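PDB 6VPW: chemotaxis protein CheX from Vibrio vulnificus, which probably dephosphorylates the phosphorylated response regulator CheY and so helps to end its signal in bacterial chemotaxis. Local coordinates for residues E6-F11 and S135-P140. Residues are numbered along the deposited sequence; the frame is centred on the assembly and turned at random.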
loop_
_atom_site.group_PDB
_atom_site.type_symbol
_atom_site.label_atom_id
_atom_site.label_comp_id
_atom_site.label_asym_id
_atom_site.label_seq_id
_atom_site.Cartn_x
_atom_site.Cartn_y
_atom_site.Cartn_z
ATOM N N GLU A 6 -13.290 17.338 2.495
ATOM C CA GLU A 6 -12.966 18.149 1.287
ATOM C C GLU A 6 -12.189 17.301 0.269
ATOM O O GLU A 6 -12.180 17.656 -0.928
ATOM C CB GLU A 6 -12.151 19.382 1.688
ATOM C CG GLU A 6 -10.942 19.056 2.554
ATOM C CD GLU A 6 -10.125 20.250 3.017
ATOM O OE1 GLU A 6 -9.785 21.103 2.167
ATOM O OE2 GLU A 6 -9.851 20.339 4.239
ATOM N N PHE A 7 -11.551 16.224 0.726
ATOM C CA PHE A 7 -10.727 15.399 -0.192
ATOM C C PHE A 7 -11.576 14.323 -0.879
ATOM O O PHE A 7 -11.094 13.735 -1.846
ATOM C CB PHE A 7 -9.555 14.762 0.566
ATOM C CG PHE A 7 -9.958 13.956 1.769
ATOM C CD1 PHE A 7 -10.525 12.699 1.624
ATOM C CD2 PHE A 7 -9.779 14.454 3.051
ATOM C CE1 PHE A 7 -10.902 11.958 2.735
ATOM C CE2 PHE A 7 -10.158 13.711 4.160
ATOM C CZ PHE A 7 -10.731 12.469 3.999
ATOM N N VAL A 8 -12.809 14.101 -0.425
ATOM C CA VAL A 8 -13.613 12.970 -0.978
ATOM C C VAL A 8 -13.935 13.180 -2.471
ATOM O O VAL A 8 -13.507 12.341 -3.270
ATOM C CB VAL A 8 -14.883 12.742 -0.138
ATOM C CG1 VAL A 8 -15.846 11.765 -0.789
ATOM C CG2 VAL A 8 -14.536 12.291 1.268
ATOM N N ASN A 9 -14.658 14.246 -2.821
ATOM C CA ASN A 9 -15.130 14.459 -4.219
ATOM C C ASN A 9 -13.982 14.547 -5.226
ATOM O O ASN A 9 -14.090 13.974 -6.304
ATOM C CB ASN A 9 -16.080 15.649 -4.299
ATOM C CG ASN A 9 -17.379 15.362 -3.578
ATOM O OD1 ASN A 9 -17.697 14.207 -3.319
ATOM N ND2 ASN A 9 -18.131 16.397 -3.263
ATOM N N PRO A 10 -12.895 15.307 -4.977
ATOM C CA PRO A 10 -11.777 15.351 -5.921
ATOM C C PRO A 10 -11.232 13.960 -6.280
ATOM O O PRO A 10 -10.954 13.759 -7.464
ATOM C CB PRO A 10 -10.732 16.202 -5.197
ATOM C CG PRO A 10 -11.557 17.102 -4.311
ATOM C CD PRO A 10 -12.716 16.241 -3.857
ATOM N N PHE A 11 -11.086 13.055 -5.291
ATOM C CA PHE A 11 -10.594 11.676 -5.572
ATOM C C PHE A 11 -11.650 10.887 -6.367
ATOM O O PHE A 11 -11.279 10.235 -7.339
ATOM C CB PHE A 11 -10.152 10.940 -4.293
ATOM C CG PHE A 11 -8.769 11.315 -3.826
ATOM C CD1 PHE A 11 -7.651 10.664 -4.329
ATOM C CD2 PHE A 11 -8.572 12.367 -2.940
ATOM C CE1 PHE A 11 -6.369 11.049 -3.954
ATOM C CE2 PHE A 11 -7.293 12.737 -2.549
ATOM C CZ PHE A 11 -6.193 12.074 -3.052
ATOM N N SER A 135 -10.793 9.786 9.544
ATOM C CA SER A 135 -11.918 8.895 9.170
ATOM C C SER A 135 -11.556 8.142 7.883
ATOM O O SER A 135 -11.027 8.793 6.944
ATOM C CB SER A 135 -13.189 9.706 9.024
ATOM O OG SER A 135 -14.300 8.880 8.709
ATOM N N ILE A 136 -11.768 6.820 7.861
ATOM C CA ILE A 136 -11.524 6.041 6.610
ATOM C C ILE A 136 -12.801 6.109 5.770
ATOM O O ILE A 136 -13.836 5.569 6.219
ATOM C CB ILE A 136 -11.115 4.584 6.890
ATOM C CG1 ILE A 136 -9.869 4.512 7.783
ATOM C CG2 ILE A 136 -10.921 3.845 5.570
ATOM C CD1 ILE A 136 -9.581 3.141 8.321
ATOM N N ILE A 137 -12.711 6.736 4.598
ATOM C CA ILE A 137 -13.869 6.878 3.669
ATOM C C ILE A 137 -13.737 5.820 2.573
ATOM O O ILE A 137 -12.617 5.669 2.017
ATOM C CB ILE A 137 -13.911 8.295 3.064
ATOM C CG1 ILE A 137 -13.906 9.395 4.133
ATOM C CG2 ILE A 137 -15.097 8.430 2.117
ATOM C CD1 ILE A 137 -15.107 9.379 5.035
ATOM N N ILE A 138 -14.811 5.071 2.320
ATOM C CA ILE A 138 -14.820 4.081 1.209
ATOM C C ILE A 138 -15.783 4.625 0.155
ATOM O O ILE A 138 -16.857 5.100 0.539
ATOM C CB ILE A 138 -15.195 2.655 1.666
ATOM C CG1 ILE A 138 -15.135 1.665 0.497
ATOM C CG2 ILE A 138 -16.559 2.630 2.347
ATOM C CD1 ILE A 138 -15.262 0.210 0.909
ATOM N N MET A 139 -15.369 4.601 -1.109
ATOM C CA MET A 139 -16.205 5.092 -2.229
ATOM C C MET A 139 -16.409 3.909 -3.170
ATOM O O MET A 139 -15.504 3.574 -3.934
ATOM C CB MET A 139 -15.503 6.246 -2.956
ATOM C CG MET A 139 -14.834 7.248 -1.998
ATOM S SD MET A 139 -13.877 8.540 -2.843
ATOM C CE MET A 139 -12.817 9.071 -1.500
ATOM N N PRO A 140 -17.534 3.163 -3.064
ATOM C CA PRO A 140 -17.780 2.030 -3.951
ATOM C C PRO A 140 -18.160 2.450 -5.378
ATOM O O PRO A 140 -18.760 3.507 -5.565
ATOM C CB PRO A 140 -18.963 1.261 -3.324
ATOM C CG PRO A 140 -19.234 1.946 -1.980
ATOM C CD PRO A 140 -18.596 3.323 -2.060
#
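Val8 of helix 8-23 meets strand 137-142 with both of its methyls, each given to a different residue of the strand, and so illustrates how a beta-branched side chain can join a helix to a sheet without any hydrogen bond. Val8 CG2 lies 4.0 Å from Ile137 CG2 and almost as near Ile137 CG1, the two side chains crossing at about a right angle. Val8 CG1, placed anti to the backbone N (chi1 170°), turns instead to Met139 and lies 4.1 Å from Met139 CE. The methionine chain runs out extended beyond CG, which carries its terminal methyl up to the helix: Met139 CE is 3.8 Å from Val8 O and 4.3 Å from Phe11 CB. Ile137 is also met by Phe7, whose ring reaches it obliquely, Phe7 CE1 to Ile137 CG1 at 4.2 Å. Ile137 and Met139 both send their side chains toward the helix, as residues two apart on a strand do, so that both lie on the face that the helix covers. The contact is thus a helix laid on one face of an antiparallel sheet, in which strand 137-142 runs between strands 28-34 and 148-154. Ile152 of strand 148-154 continues the apolar layer, touching Phe7, Phe11 and Met139, and Ile34 of strand 28-34 borders Ile137. Phe11 in turn packs on Ala102 and Leu106 of helix 85-107.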